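Local coordinates for protein CurF (Lyngbya majuscula, PDB 5DP2) that forms the cyclopropane ring in the curacin A biosynthetic pathway, as an NADP-binding member of the enoyl reductase family, at residues I230-T235 against Y253-R258; E238-N243 against N260-E265; Q9-R14 against L24-Q29; K44-N49 against N111-F116. All coordinates share one frame; numbering follows the deposited sequence. Where two conformers were deposited one is given.

In the fold
Contacts 3 and 4 lie at one end of the chain and contacts 1 and 2 at the other. Contact 3 closes first, then contact 4; contacts 1 and 2 follow, with their segments alternating along the chain. Contact 1 joins strands 227-232 and 251-255 of the six-stranded parallel sheet. Contact 2, its centre about 9 Å from that of contact 1, joins helix 239-245 to the chain leading into helix 264-270. Contact 3 is the hairpin 11-14 and 25-28. It touches contact 4, their centres about 11 Å apart, where strand 39-48 meets the loop 111-116. The centres of contacts 1 and 4 are about 26 Å apart, yet both reach NADP, which lies between the two domains.

Contact 1: I230-T235 against Y253-R258; sequences IFNSLT and YIEIGR. With NAP (NADP nicotinamide-adenine-dinucleotide phosphate), chain B.
Strands 230-232 and 253-255 run parallel, their axes 4.9 Å apart at closest approach, and Ile254 N, Asn232 N and Ile256 N donate in turn to Ile230 O, Ile254 O and Asn232 O. On the face of Asn232 and Glu255, these two carry the polar side-chain contact. They lie side by side and point the same way, with amide and carboxylate planes 78° apart. Asn232 ND2 gives a 2.8 Å bond to Glu255 OE1, on the syn lone pair. Tyr253 OH donates to the anti lone pair of the same Glu255 OE1, at 2.6 Å. The other oxygen, OE2, takes the backbone N of Gly257 and touches Thr235 CG2. Asn232 is held from its own side too: OD1 accepts from Leu234 N in an Asx turn, and ND2 also gives a bond to Leu234 O. An alanine in place of Glu255 is likely to leave Asn232 ND2, Tyr253 OH and Gly257 N without the carboxylate that accepts from all three. On the other face, the Phe231 ring meets Ile254 CD1 at its edge, and Ile256 CD1 lies 3.9 Å from Phe231 CZ. Ile256 CG1 stands between its backbone N and carbonyl carbon (chi1 70°), which sends Ile256 CD1 to 3.2 Å from O4D of NADP. The nicotinamide amide N7N donates to Ile256 O, nearly straight at 172°. Leu234 CD2 packs on the adenine. The strand ends of this Rossmann-type sheet thus form part of the cofactor pocket, and the buried carboxylate, through Asn232 and Gly257 N, links them beside NADP.

Contact 2: E238-N243 against N260-E265; sequences EYIPKN and NIWSHE
Ile240 CG2 sits over one face of the Trp262 indole. It is 3.5 Å from the centroid of the Trp262 five-membered ring and only 4° off the ring normal, a CH-pi contact. The other branch of Ile240 reaches further along the same indole. Ile240 CD1 is 3.7 Å from Trp262 CD1 and 3.8 Å from Asn260 O. CG2 of Ile240 is anti to the backbone N and CG1 anti to the carbonyl carbon (chi1 -67°), which lets both branches meet the indole. Pro241 follows at the benzo end. It crosses the indole at about a right angle, and Pro241 CD lies 3.8 Å from Trp262 CZ2.

The next shell lies behind these groups. Ile240 also rests on Tyr253 of strand 251-255. Trp262 packs on Val267 and Arg270 of helix 264-270. Pro241 touches Arg270 as well, so this arginine meets both sides of the contact. The Trp262 carbonyl accepts from Tyr276 OH, which holds the backbone beside the indole. Right after it, Ser263 caps the start of helix 264-270. The contact thus joins the first turn of helix 239-245 to the segment leading into the next helix, on the outside of the parallel sheet. It is apolar: methyls and a proline ring meet an indole, held by dispersion and CH-pi contact, with no hydrogen bond between the two segments.

Contact 3: Q9-R14 against L24-Q29; sequences QPVQLR and LTWMPQ
In the beta hairpin of strands 11-14 and 25-28, the Trp26 indole has Leu13 CD1 over the centre of its six-membered ring on one face, 4.1 Å from the centroid, a CH-pi contact. Val11 CG2 approaches the ring obliquely, 3.5 Å from Trp26 CE3. The indole crosses Val11 at about a right angle. Its NE1 is bonded to Ser318 O, and Val321 of helix 321-329 packs on it.

The two strands are antiparallel. Gln12 with Met27 and Arg14 with Thr25 are the hydrogen-bonded pairs. Val11 with Pro28 and Leu13 with Trp26 are non-hydrogen-bonded. One further bond, Gln29 N to Pro10 O, extends the pairing past the strands. In the non-hydrogen-bonded positions the CA of Val11 approaches Met27 O to 3.1 Å, a CA-H...O contact.

Leu13 joins Trp26 on one side of the sheet, and Leu13 CG also meets Leu24 CD2. The side of Gln12 and Arg14 is more polar. Met27 CG lies 3.7 Å from Arg14 CB, in the conformer given. Gln29 CG packs at 3.5 Å from Gln12 CB, and the two amide planes are 32° apart. Arg69 NH1 donates to OE1 of both glutamines. Arg14 is bent at chi2 and chi3, which turns its guanidinium back along its own strand: Arg14 NH1 reaches Gln12 OE1 at 2.9 Å, in the plane of that amide carbonyl.

Contact 4: K44-N49 against N111-F116; sequences KAVPVN and NAFSSF. With NAP (NADP nicotinamide-adenine-dinucleotide phosphate), chain B.
Phe113, the centre of an inverse gamma turn, lays one face of its ring against both methyls of Val46. The weak Ser114 N to Ala112 O bond closes the turn. Val46 CG2 lies 3.7 Å from the centroid of the Phe113 ring, 11° off its normal, a CH-pi contact. Val46 CG1 follows on the same face, 3.7 Å from Phe113 CD1. CG1 stands between the backbone N and the carbonyl carbon and CG2 is anti to the N, a setting (chi1 43°) that puts both methyls over that face. Val46 CG2 also touches Ala112 CB at 3.8 Å. Further along the strand, Pro47 O comes within 3.4 Å of Phe113 CE2, and Val48 CG2 lies 4.0 Å from Phe113 CZ.

Ser114 OG donates to Asn111 O at 2.7 Å. Val339 of strand 336-340 and Phe80 also pack against Phe113. With an alanine here instead of Phe113, the Val46 methyls and Val48 would probably lose the ring they pack on and a gap would open.

Strand 39-48 has a classic beta bulge at its Lys44 and Ala45, both facing Val85. At its other end Asn49 sits at the N-cap position of helix 50-57. Its OD1 accepts from Lys336 NZ and ND2 donates to Glu83. Asn49 lies beside the cofactor, Asn49 C being 3.9 Å from O1N of NADP. The contact is buried core packing of the GroES-like domain of the medium-chain dehydrogenase/reductase fold, between a strand that leads to the NADP pocket and the loop before strand 116-119.

Contact 1: I230-T235 against Y253-R258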
# COMPACT_ATOMS: atom_id res chain seq x y z
N ILE A 230 -12.65 11.89 -3.75
CA ILE A 230 -11.46 12.17 -2.96
C ILE A 230 -10.86 10.83 -2.53
O ILE A 230 -11.58 9.96 -2.03
CB ILE A 230 -11.78 13.05 -1.73
CG1 ILE A 230 -12.30 14.42 -2.18
CG2 ILE A 230 -10.55 13.19 -0.85
CD1 ILE A 230 -12.78 15.31 -1.06
N PHE A 231 -9.55 10.70 -2.72
CA PHE A 231 -8.77 9.55 -2.26
C PHE A 231 -7.86 10.07 -1.15
O PHE A 231 -6.86 10.74 -1.43
CB PHE A 231 -7.98 8.95 -3.43
CG PHE A 231 -7.22 7.69 -3.08
CD1 PHE A 231 -7.83 6.46 -3.19
CD2 PHE A 231 -5.90 7.73 -2.70
CE1 PHE A 231 -7.15 5.29 -2.89
CE2 PHE A 231 -5.22 6.55 -2.41
CZ PHE A 231 -5.85 5.34 -2.50
N ASN A 232 -8.25 9.81 0.10
CA ASN A 232 -7.61 10.43 1.25
C ASN A 232 -6.97 9.42 2.18
O ASN A 232 -7.48 8.32 2.37
CB ASN A 232 -8.63 11.22 2.07
CG ASN A 232 -7.97 12.08 3.13
OD1 ASN A 232 -6.94 12.72 2.85
ND2 ASN A 232 -8.52 12.11 4.34
N SER A 233 -5.88 9.85 2.82
CA SER A 233 -5.27 9.17 3.95
C SER A 233 -4.95 10.11 5.13
O SER A 233 -4.41 9.65 6.13
CB SER A 233 -4.00 8.45 3.53
OG SER A 233 -3.01 9.35 3.11
N LEU A 234 -5.24 11.41 5.00
CA LEU A 234 -4.85 12.40 6.02
C LEU A 234 -6.06 12.67 6.91
O LEU A 234 -7.05 13.24 6.47
CB LEU A 234 -4.37 13.69 5.34
CG LEU A 234 -3.22 13.51 4.34
CD1 LEU A 234 -2.84 14.85 3.71
CD2 LEU A 234 -2.01 12.84 4.97
N THR A 235 -5.98 12.24 8.18
CA THR A 235 -7.16 12.23 9.04
C THR A 235 -7.06 13.14 10.26
O THR A 235 -8.03 13.27 10.99
CB THR A 235 -7.50 10.80 9.49
OG1 THR A 235 -6.42 10.30 10.27
CG2 THR A 235 -7.77 9.91 8.31
N TYR A 253 -16.21 9.74 -1.20
CA TYR A 253 -15.11 9.97 -0.27
C TYR A 253 -14.48 8.64 0.10
O TYR A 253 -15.09 7.87 0.85
CB TYR A 253 -15.66 10.73 0.95
CG TYR A 253 -14.77 10.91 2.13
CD1 TYR A 253 -13.40 10.79 2.07
CD2 TYR A 253 -15.34 11.13 3.40
CE1 TYR A 253 -12.60 10.85 3.22
CE2 TYR A 253 -14.58 11.19 4.54
CZ TYR A 253 -13.21 11.04 4.45
OH TYR A 253 -12.47 11.01 5.60
N ILE A 254 -13.30 8.38 -0.45
CA ILE A 254 -12.53 7.18 -0.15
C ILE A 254 -11.56 7.52 0.96
O ILE A 254 -10.76 8.45 0.85
CB ILE A 254 -11.74 6.69 -1.37
CG1 ILE A 254 -12.61 6.51 -2.62
CG2 ILE A 254 -11.01 5.41 -1.02
CD1 ILE A 254 -11.77 6.50 -3.87
N GLU A 255 -11.62 6.74 2.06
CA GLU A 255 -10.75 6.98 3.21
C GLU A 255 -9.93 5.72 3.49
O GLU A 255 -10.52 4.66 3.85
CB GLU A 255 -11.55 7.40 4.45
CG GLU A 255 -10.68 7.73 5.66
CD GLU A 255 -9.67 8.84 5.36
OE1 GLU A 255 -10.13 10.00 5.20
OE2 GLU A 255 -8.46 8.57 5.26
N ILE A 256 -8.62 5.84 3.34
CA ILE A 256 -7.73 4.74 3.66
C ILE A 256 -6.95 4.99 4.95
O ILE A 256 -6.27 4.08 5.43
CB ILE A 256 -6.79 4.35 2.50
CG1 ILE A 256 -5.72 5.41 2.21
CG2 ILE A 256 -7.62 4.04 1.25
CD1 ILE A 256 -4.67 4.98 1.19
N GLY A 257 -7.02 6.18 5.53
CA GLY A 257 -6.44 6.35 6.85
C GLY A 257 -7.27 5.54 7.85
O GLY A 257 -8.46 5.33 7.63
N ARG A 258 -6.62 5.07 8.90
CA ARG A 258 -7.34 4.27 9.88
C ARG A 258 -7.37 4.91 11.26
O ARG A 258 -8.04 4.41 12.13
CB ARG A 258 -6.83 2.81 9.89
CG ARG A 258 -6.94 2.10 8.54
CD ARG A 258 -8.35 1.98 8.04
NE ARG A 258 -9.17 1.10 8.89
CZ ARG A 258 -10.46 0.87 8.74
NH1 ARG A 258 -11.18 1.53 7.83
NH2 ARG A 258 -11.05 -0.01 9.52
PA NAP B . 3.17 6.84 1.85
O1A NAP B . 4.30 6.49 0.95
O2A NAP B . 1.96 7.48 1.28
O5B NAP B . 3.78 7.72 3.04
C5B NAP B . 2.93 8.50 3.89
C4B NAP B . 2.42 9.76 3.23
O4B NAP B . 1.76 10.53 4.20
C3B NAP B . 3.49 10.61 2.61
O3B NAP B . 3.26 10.64 1.20
C2B NAP B . 3.33 12.00 3.25
O2B NAP B . 3.31 13.11 2.40
C1B NAP B . 1.95 11.93 3.88
N9A NAP B . 1.83 12.64 5.14
C8A NAP B . 2.14 12.17 6.40
N7A NAP B . 1.89 13.11 7.34
C5A NAP B . 1.40 14.18 6.68
C6A NAP B . 0.94 15.47 7.07
N6A NAP B . 0.95 15.82 8.37
N1A NAP B . 0.51 16.30 6.13
C2A NAP B . 0.52 15.91 4.85
N3A NAP B . 0.92 14.73 4.36
C4A NAP B . 1.37 13.89 5.28
O3 NAP B . 2.70 5.53 2.66
PN NAP B . 1.80 4.30 2.17
O1N NAP B . 2.38 3.07 2.77
O2N NAP B . 1.59 4.35 0.69
O5D NAP B . 0.46 4.59 2.93
C5D NAP B . -0.31 5.76 2.56
C4D NAP B . -1.35 6.07 3.66
O4D NAP B . -2.44 5.20 3.48
C3D NAP B . -0.86 5.81 5.09
O3D NAP B . -1.58 6.70 5.97
C2D NAP B . -1.22 4.37 5.33
O2D NAP B . -1.37 4.11 6.72
C1D NAP B . -2.51 4.25 4.56
N1N NAP B . -2.86 2.98 3.88
C2N NAP B . -4.05 2.40 4.14
C3N NAP B . -4.45 1.21 3.53
C7N NAP B . -5.78 0.62 3.84
O7N NAP B . -5.95 -0.51 3.42
N7N NAP B . -6.69 1.35 4.54
C4N NAP B . -3.58 0.60 2.62
C5N NAP B . -2.36 1.21 2.37
C6N NAP B . -2.01 2.41 3.01
P2B NAP B . 4.60 13.74 1.70
O1X NAP B . 5.08 12.72 0.67
O2X NAP B . 4.07 15.00 1.08
O3X NAP B . 5.63 13.96 2.79

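Contact 2: E238-N243 against N260-E265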
# COMPACT_ATOMS: atom_id res chain seq x y z
N GLU A 238 -8.39 19.18 10.97
CA GLU A 238 -9.65 19.41 10.27
C GLU A 238 -9.67 18.81 8.87
O GLU A 238 -10.52 19.16 8.06
CB GLU A 238 -9.96 20.91 10.20
CG GLU A 238 -10.14 21.54 11.58
CD GLU A 238 -10.51 23.00 11.51
OE1 GLU A 238 -10.27 23.66 10.48
OE2 GLU A 238 -11.01 23.50 12.53
N TYR A 239 -8.74 17.89 8.57
CA TYR A 239 -8.66 17.37 7.22
C TYR A 239 -9.93 16.64 6.78
O TYR A 239 -10.34 16.80 5.62
CB TYR A 239 -7.43 16.46 7.05
CG TYR A 239 -6.15 17.24 6.82
CD1 TYR A 239 -5.50 17.92 7.85
CD2 TYR A 239 -5.60 17.34 5.55
CE1 TYR A 239 -4.37 18.66 7.60
CE2 TYR A 239 -4.45 18.05 5.30
CZ TYR A 239 -3.84 18.73 6.33
OH TYR A 239 -2.70 19.45 6.14
N ILE A 240 -10.58 15.88 7.67
CA ILE A 240 -11.78 15.14 7.25
C ILE A 240 -12.92 16.11 6.90
O ILE A 240 -13.45 16.05 5.80
CB ILE A 240 -12.17 14.07 8.27
CG1 ILE A 240 -11.10 12.97 8.29
CG2 ILE A 240 -13.55 13.51 7.94
CD1 ILE A 240 -11.23 12.00 9.44
N PRO A 241 -13.33 17.03 7.81
CA PRO A 241 -14.44 17.90 7.44
C PRO A 241 -14.12 18.83 6.26
O PRO A 241 -15.01 19.13 5.46
CB PRO A 241 -14.74 18.69 8.73
CG PRO A 241 -13.48 18.56 9.55
CD PRO A 241 -12.96 17.19 9.23
N LYS A 242 -12.87 19.29 6.14
CA LYS A 242 -12.48 20.13 5.01
C LYS A 242 -12.62 19.39 3.68
O LYS A 242 -13.04 19.98 2.67
CB LYS A 242 -11.04 20.64 5.19
CG LYS A 242 -10.90 21.73 6.24
CD LYS A 242 -11.14 23.12 5.68
CE LYS A 242 -11.26 24.15 6.79
NZ LYS A 242 -10.37 23.83 7.93
N ASN A 243 -12.24 18.10 3.67
CA ASN A 243 -12.45 17.27 2.49
C ASN A 243 -13.93 17.06 2.20
O ASN A 243 -14.37 17.16 1.03
CB ASN A 243 -11.75 15.93 2.67
CG ASN A 243 -10.29 16.00 2.26
OD1 ASN A 243 -9.98 16.38 1.13
ND2 ASN A 243 -9.41 15.57 3.09
N ASN A 260 -8.57 7.74 13.77
CA ASN A 260 -9.56 8.75 14.09
C ASN A 260 -10.55 9.10 12.97
O ASN A 260 -10.99 10.24 12.79
CB ASN A 260 -8.88 9.99 14.64
CG ASN A 260 -7.94 9.66 15.78
OD1 ASN A 260 -6.72 9.85 15.68
ND2 ASN A 260 -8.50 9.13 16.86
N ILE A 261 -10.93 8.09 12.21
CA ILE A 261 -11.83 8.30 11.09
C ILE A 261 -13.27 8.42 11.54
O ILE A 261 -13.66 7.97 12.64
CB ILE A 261 -11.68 7.23 10.01
CG1 ILE A 261 -12.06 5.86 10.52
CG2 ILE A 261 -10.28 7.31 9.39
CD1 ILE A 261 -12.02 4.85 9.41
N TRP A 262 -14.08 9.07 10.72
CA TRP A 262 -15.48 9.26 11.01
C TRP A 262 -16.30 8.00 10.69
O TRP A 262 -15.92 7.18 9.84
CB TRP A 262 -16.03 10.46 10.22
CG TRP A 262 -15.54 11.80 10.69
CD1 TRP A 262 -14.38 12.10 11.37
CD2 TRP A 262 -16.20 13.05 10.47
NE1 TRP A 262 -14.29 13.45 11.59
CE2 TRP A 262 -15.39 14.07 11.05
CE3 TRP A 262 -17.41 13.41 9.87
CZ2 TRP A 262 -15.78 15.42 11.04
CZ3 TRP A 262 -17.78 14.73 9.86
CH2 TRP A 262 -16.97 15.72 10.44
N SER A 263 -17.44 7.87 11.34
CA SER A 263 -18.41 6.85 10.99
C SER A 263 -19.28 7.31 9.81
O SER A 263 -19.37 8.50 9.49
CB SER A 263 -19.30 6.51 12.17
OG SER A 263 -20.16 7.60 12.42
N HIS A 264 -20.01 6.36 9.22
CA HIS A 264 -20.94 6.70 8.18
C HIS A 264 -21.97 7.71 8.64
O HIS A 264 -22.34 8.64 7.90
CB HIS A 264 -21.65 5.44 7.65
CG HIS A 264 -20.80 4.60 6.77
ND1 HIS A 264 -19.86 3.71 7.25
CD2 HIS A 264 -20.72 4.53 5.42
CE1 HIS A 264 -19.28 3.10 6.25
NE2 HIS A 264 -19.76 3.59 5.12
N GLU A 265 -22.48 7.55 9.86
CA GLU A 265 -23.49 8.47 10.38
C GLU A 265 -22.94 9.88 10.58
O GLU A 265 -23.63 10.87 10.34
CB GLU A 265 -24.07 7.88 11.70
CG GLU A 265 -24.87 6.58 11.50
CD GLU A 265 -24.05 5.33 11.08
OE1 GLU A 265 -22.86 5.16 11.46
OE2 GLU A 265 -24.61 4.46 10.35

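Contact 3: Q9-R14 against L24-Q29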
# COMPACT_ATOMS: atom_id res chain seq x y z
N GLN A 9 21.97 -17.04 5.53
CA GLN A 9 21.68 -17.39 6.93
C GLN A 9 20.25 -16.96 7.21
O GLN A 9 19.96 -15.76 7.08
CB GLN A 9 22.63 -16.65 7.90
CG GLN A 9 24.10 -16.76 7.54
CD GLN A 9 24.92 -15.50 7.84
OE1 GLN A 9 24.40 -14.41 8.10
NE2 GLN A 9 26.23 -15.66 7.76
N PRO A 10 19.31 -17.92 7.50
CA PRO A 10 17.89 -17.47 7.61
C PRO A 10 17.69 -16.53 8.79
O PRO A 10 18.10 -16.82 9.93
CB PRO A 10 17.12 -18.76 7.78
CG PRO A 10 18.02 -19.82 7.18
CD PRO A 10 19.41 -19.38 7.51
N VAL A 11 17.02 -15.42 8.49
CA VAL A 11 16.68 -14.41 9.49
C VAL A 11 15.25 -13.91 9.27
O VAL A 11 14.62 -14.17 8.22
CB VAL A 11 17.68 -13.22 9.49
CG1 VAL A 11 19.04 -13.64 10.01
CG2 VAL A 11 17.79 -12.60 8.11
N GLN A 12 14.75 -13.17 10.24
CA GLN A 12 13.43 -12.53 10.17
C GLN A 12 13.49 -11.21 10.93
O GLN A 12 14.07 -11.15 12.03
CB GLN A 12 12.34 -13.44 10.76
CG GLN A 12 10.95 -12.81 10.73
CD GLN A 12 9.90 -13.82 11.11
OE1 GLN A 12 9.66 -14.07 12.30
NE2 GLN A 12 9.29 -14.44 10.11
N LEU A 13 12.89 -10.17 10.37
CA LEU A 13 12.91 -8.84 11.01
C LEU A 13 11.94 -8.85 12.19
O LEU A 13 10.77 -9.21 12.06
CB LEU A 13 12.50 -7.79 9.97
CG LEU A 13 12.74 -6.33 10.39
CD1 LEU A 13 14.20 -6.04 10.53
CD2 LEU A 13 12.10 -5.42 9.34
N ARG A 14 12.44 -8.41 13.35
CA ARG A 14 11.68 -8.44 14.59
C ARG A 14 12.03 -7.22 15.44
O ARG A 14 13.00 -6.52 15.17
CB ARG A 14 11.98 -9.74 15.37
CG ARG A 14 11.64 -11.03 14.63
CD ARG A 14 10.14 -11.28 14.52
NE ARG A 14 9.61 -11.89 15.76
CZ ARG A 14 9.75 -13.19 16.04
NH1 ARG A 14 10.22 -14.04 15.15
NH2 ARG A 14 9.39 -13.65 17.23
N LEU A 24 14.67 -2.35 15.39
CA LEU A 24 14.48 -3.38 14.36
C LEU A 24 15.76 -4.21 14.26
O LEU A 24 16.85 -3.66 14.16
CB LEU A 24 14.19 -2.71 13.02
CG LEU A 24 12.77 -2.17 12.87
CD1 LEU A 24 12.70 -1.13 11.77
CD2 LEU A 24 11.79 -3.31 12.61
N THR A 25 15.60 -5.54 14.26
CA THR A 25 16.68 -6.50 14.38
C THR A 25 16.43 -7.68 13.42
O THR A 25 15.33 -8.20 13.39
CB THR A 25 16.69 -7.03 15.84
OG1 THR A 25 16.80 -5.93 16.77
CG2 THR A 25 17.80 -8.04 16.08
N TRP A 26 17.46 -8.17 12.74
CA TRP A 26 17.37 -9.42 11.98
C TRP A 26 17.63 -10.58 12.95
O TRP A 26 18.76 -10.82 13.36
CB TRP A 26 18.36 -9.43 10.83
CG TRP A 26 17.99 -8.50 9.70
CD1 TRP A 26 18.61 -7.33 9.34
CD2 TRP A 26 16.89 -8.67 8.78
NE1 TRP A 26 17.95 -6.77 8.26
CE2 TRP A 26 16.90 -7.58 7.90
CE3 TRP A 26 15.89 -9.66 8.63
CZ2 TRP A 26 15.97 -7.44 6.88
CZ3 TRP A 26 14.98 -9.53 7.59
CH2 TRP A 26 15.02 -8.43 6.73
N MET A 27 16.56 -11.27 13.34
CA MET A 27 16.67 -12.37 14.29
C MET A 27 16.92 -13.69 13.59
O MET A 27 16.30 -13.98 12.55
CB MET A 27 15.40 -12.46 15.11
CG MET A 27 15.24 -11.30 16.07
SD MET A 27 16.54 -11.15 17.31
CE MET A 27 16.02 -12.37 18.51
N PRO A 28 17.81 -14.51 14.13
CA PRO A 28 18.05 -15.84 13.53
C PRO A 28 16.77 -16.67 13.46
O PRO A 28 15.91 -16.60 14.34
CB PRO A 28 19.07 -16.47 14.49
CG PRO A 28 19.72 -15.31 15.18
CD PRO A 28 18.65 -14.30 15.33
N GLN A 29 16.66 -17.49 12.40
CA GLN A 29 15.54 -18.39 12.19
C GLN A 29 16.02 -19.76 11.78
O GLN A 29 17.04 -19.88 11.12
CB GLN A 29 14.65 -17.84 11.07
CG GLN A 29 14.01 -16.50 11.39
CD GLN A 29 12.83 -16.67 12.29
OE1 GLN A 29 11.74 -16.97 11.82
NE2 GLN A 29 13.00 -16.42 13.56

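Contact 4: K44-N49 against N111-F116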
# COMPACT_ATOMS: atom_id res chain seq x y z
N LYS A 44 13.23 -11.86 -2.43
CA LYS A 44 14.23 -11.08 -3.13
C LYS A 44 14.09 -9.58 -2.89
O LYS A 44 15.10 -8.87 -2.84
CB LYS A 44 14.23 -11.41 -4.62
CG LYS A 44 14.49 -12.89 -4.94
CD LYS A 44 15.90 -13.34 -4.59
CE LYS A 44 16.06 -14.85 -4.58
NZ LYS A 44 16.01 -15.40 -5.96
N ALA A 45 12.86 -9.07 -2.75
CA ALA A 45 12.66 -7.64 -2.52
C ALA A 45 11.37 -7.48 -1.75
O ALA A 45 10.37 -8.16 -2.02
CB ALA A 45 12.63 -6.87 -3.84
N VAL A 46 11.38 -6.55 -0.78
CA VAL A 46 10.25 -6.35 0.10
C VAL A 46 10.23 -4.88 0.48
O VAL A 46 11.24 -4.35 0.95
CB VAL A 46 10.33 -7.29 1.36
CG1 VAL A 46 11.71 -7.37 1.99
CG2 VAL A 46 9.24 -6.92 2.35
N PRO A 47 9.12 -4.18 0.24
CA PRO A 47 9.09 -2.77 0.54
C PRO A 47 8.64 -2.50 1.97
O PRO A 47 8.02 -3.35 2.62
CB PRO A 47 8.06 -2.24 -0.43
CG PRO A 47 7.06 -3.37 -0.51
CD PRO A 47 7.88 -4.63 -0.45
N VAL A 48 8.93 -1.28 2.45
CA VAL A 48 8.39 -0.80 3.71
C VAL A 48 7.03 -0.11 3.45
O VAL A 48 6.91 0.67 2.50
CB VAL A 48 9.34 0.24 4.35
CG1 VAL A 48 8.84 0.63 5.75
CG2 VAL A 48 10.76 -0.27 4.45
N ASN A 49 6.03 -0.38 4.27
CA ASN A 49 4.75 0.31 4.19
C ASN A 49 4.59 1.24 5.38
O ASN A 49 5.11 0.98 6.46
CB ASN A 49 3.59 -0.70 4.10
CG ASN A 49 3.46 -1.26 2.66
OD1 ASN A 49 2.72 -0.71 1.81
ND2 ASN A 49 4.21 -2.25 2.35
N ASN A 111 4.84 -11.41 6.81
CA ASN A 111 6.19 -11.73 7.27
C ASN A 111 7.20 -11.71 6.11
O ASN A 111 8.22 -12.38 6.15
CB ASN A 111 6.22 -13.11 7.95
CG ASN A 111 5.83 -14.24 7.02
OD1 ASN A 111 5.26 -14.00 5.95
ND2 ASN A 111 6.10 -15.47 7.41
N ALA A 112 6.94 -10.90 5.06
CA ALA A 112 7.88 -10.87 3.93
C ALA A 112 9.27 -10.35 4.26
O ALA A 112 10.19 -10.64 3.50
CB ALA A 112 7.30 -10.13 2.74
N PHE A 113 9.44 -9.61 5.38
CA PHE A 113 10.80 -9.29 5.85
C PHE A 113 11.37 -10.52 6.58
O PHE A 113 11.53 -10.54 7.81
CB PHE A 113 10.82 -8.04 6.75
CG PHE A 113 10.75 -6.73 6.01
CD1 PHE A 113 11.89 -6.19 5.45
CD2 PHE A 113 9.59 -5.98 5.95
CE1 PHE A 113 11.86 -4.95 4.79
CE2 PHE A 113 9.55 -4.73 5.31
CZ PHE A 113 10.70 -4.24 4.72
N SER A 114 11.69 -11.54 5.79
CA SER A 114 12.25 -12.82 6.22
C SER A 114 13.06 -13.36 5.05
O SER A 114 12.72 -13.12 3.90
CB SER A 114 11.16 -13.85 6.52
OG SER A 114 10.27 -13.44 7.54
N SER A 115 14.07 -14.17 5.33
CA SER A 115 14.82 -14.78 4.24
C SER A 115 13.93 -15.71 3.40
O SER A 115 14.03 -15.73 2.16
CB SER A 115 15.99 -15.58 4.80
OG SER A 115 16.80 -14.80 5.67
N PHE A 116 13.10 -16.50 4.09
CA PHE A 116 12.22 -17.47 3.46
C PHE A 116 10.83 -17.32 4.07
O PHE A 116 10.72 -17.09 5.27
CB PHE A 116 12.70 -18.91 3.67
CG PHE A 116 14.07 -19.16 3.08
CD1 PHE A 116 14.23 -19.50 1.74
CD2 PHE A 116 15.21 -19.02 3.85
CE1 PHE A 116 15.48 -19.69 1.20
CE2 PHE A 116 16.46 -19.20 3.32
CZ PHE A 116 16.60 -19.54 1.99
PA NAP B . 3.17 6.84 1.85
O1A NAP B . 4.30 6.49 0.95
O2A NAP B . 1.96 7.48 1.28
O5B NAP B . 3.78 7.72 3.04
C5B NAP B . 2.93 8.50 3.89
C4B NAP B . 2.42 9.76 3.23
O4B NAP B . 1.76 10.53 4.20
C3B NAP B . 3.49 10.61 2.61
O3B NAP B . 3.26 10.64 1.20
C2B NAP B . 3.33 12.00 3.25
O2B NAP B . 3.31 13.11 2.40
C1B NAP B . 1.95 11.93 3.88
N9A NAP B . 1.83 12.64 5.14
C8A NAP B . 2.14 12.17 6.40
N7A NAP B . 1.89 13.11 7.34
C5A NAP B . 1.40 14.18 6.68
C6A NAP B . 0.94 15.47 7.07
N6A NAP B . 0.95 15.82 8.37
N1A NAP B . 0.51 16.30 6.13
C2A NAP B . 0.52 15.91 4.85
N3A NAP B . 0.92 14.73 4.36
C4A NAP B . 1.37 13.89 5.28
O3 NAP B . 2.70 5.53 2.66
PN NAP B . 1.80 4.30 2.17
O1N NAP B . 2.38 3.07 2.77
O2N NAP B . 1.59 4.35 0.69
O5D NAP B . 0.46 4.59 2.93
C5D NAP B . -0.31 5.76 2.56
C4D NAP B . -1.35 6.07 3.66
O4D NAP B . -2.44 5.20 3.48
C3D NAP B . -0.86 5.81 5.09
O3D NAP B . -1.58 6.70 5.97
C2D NAP B . -1.22 4.37 5.33
O2D NAP B . -1.37 4.11 6.72
C1D NAP B . -2.51 4.25 4.56
N1N NAP B . -2.86 2.98 3.88
C2N NAP B . -4.05 2.40 4.14
C3N NAP B . -4.45 1.21 3.53
C7N NAP B . -5.78 0.62 3.84
O7N NAP B . -5.95 -0.51 3.42
N7N NAP B . -6.69 1.35 4.54
C4N NAP B . -3.58 0.60 2.62
C5N NAP B . -2.36 1.21 2.37
C6N NAP B . -2.01 2.41 3.01
P2B NAP B . 4.60 13.74 1.70
O1X NAP B . 5.08 12.72 0.67
O2X NAP B . 4.07 15.00 1.08
O3X NAP B . 5.63 13.96 2.79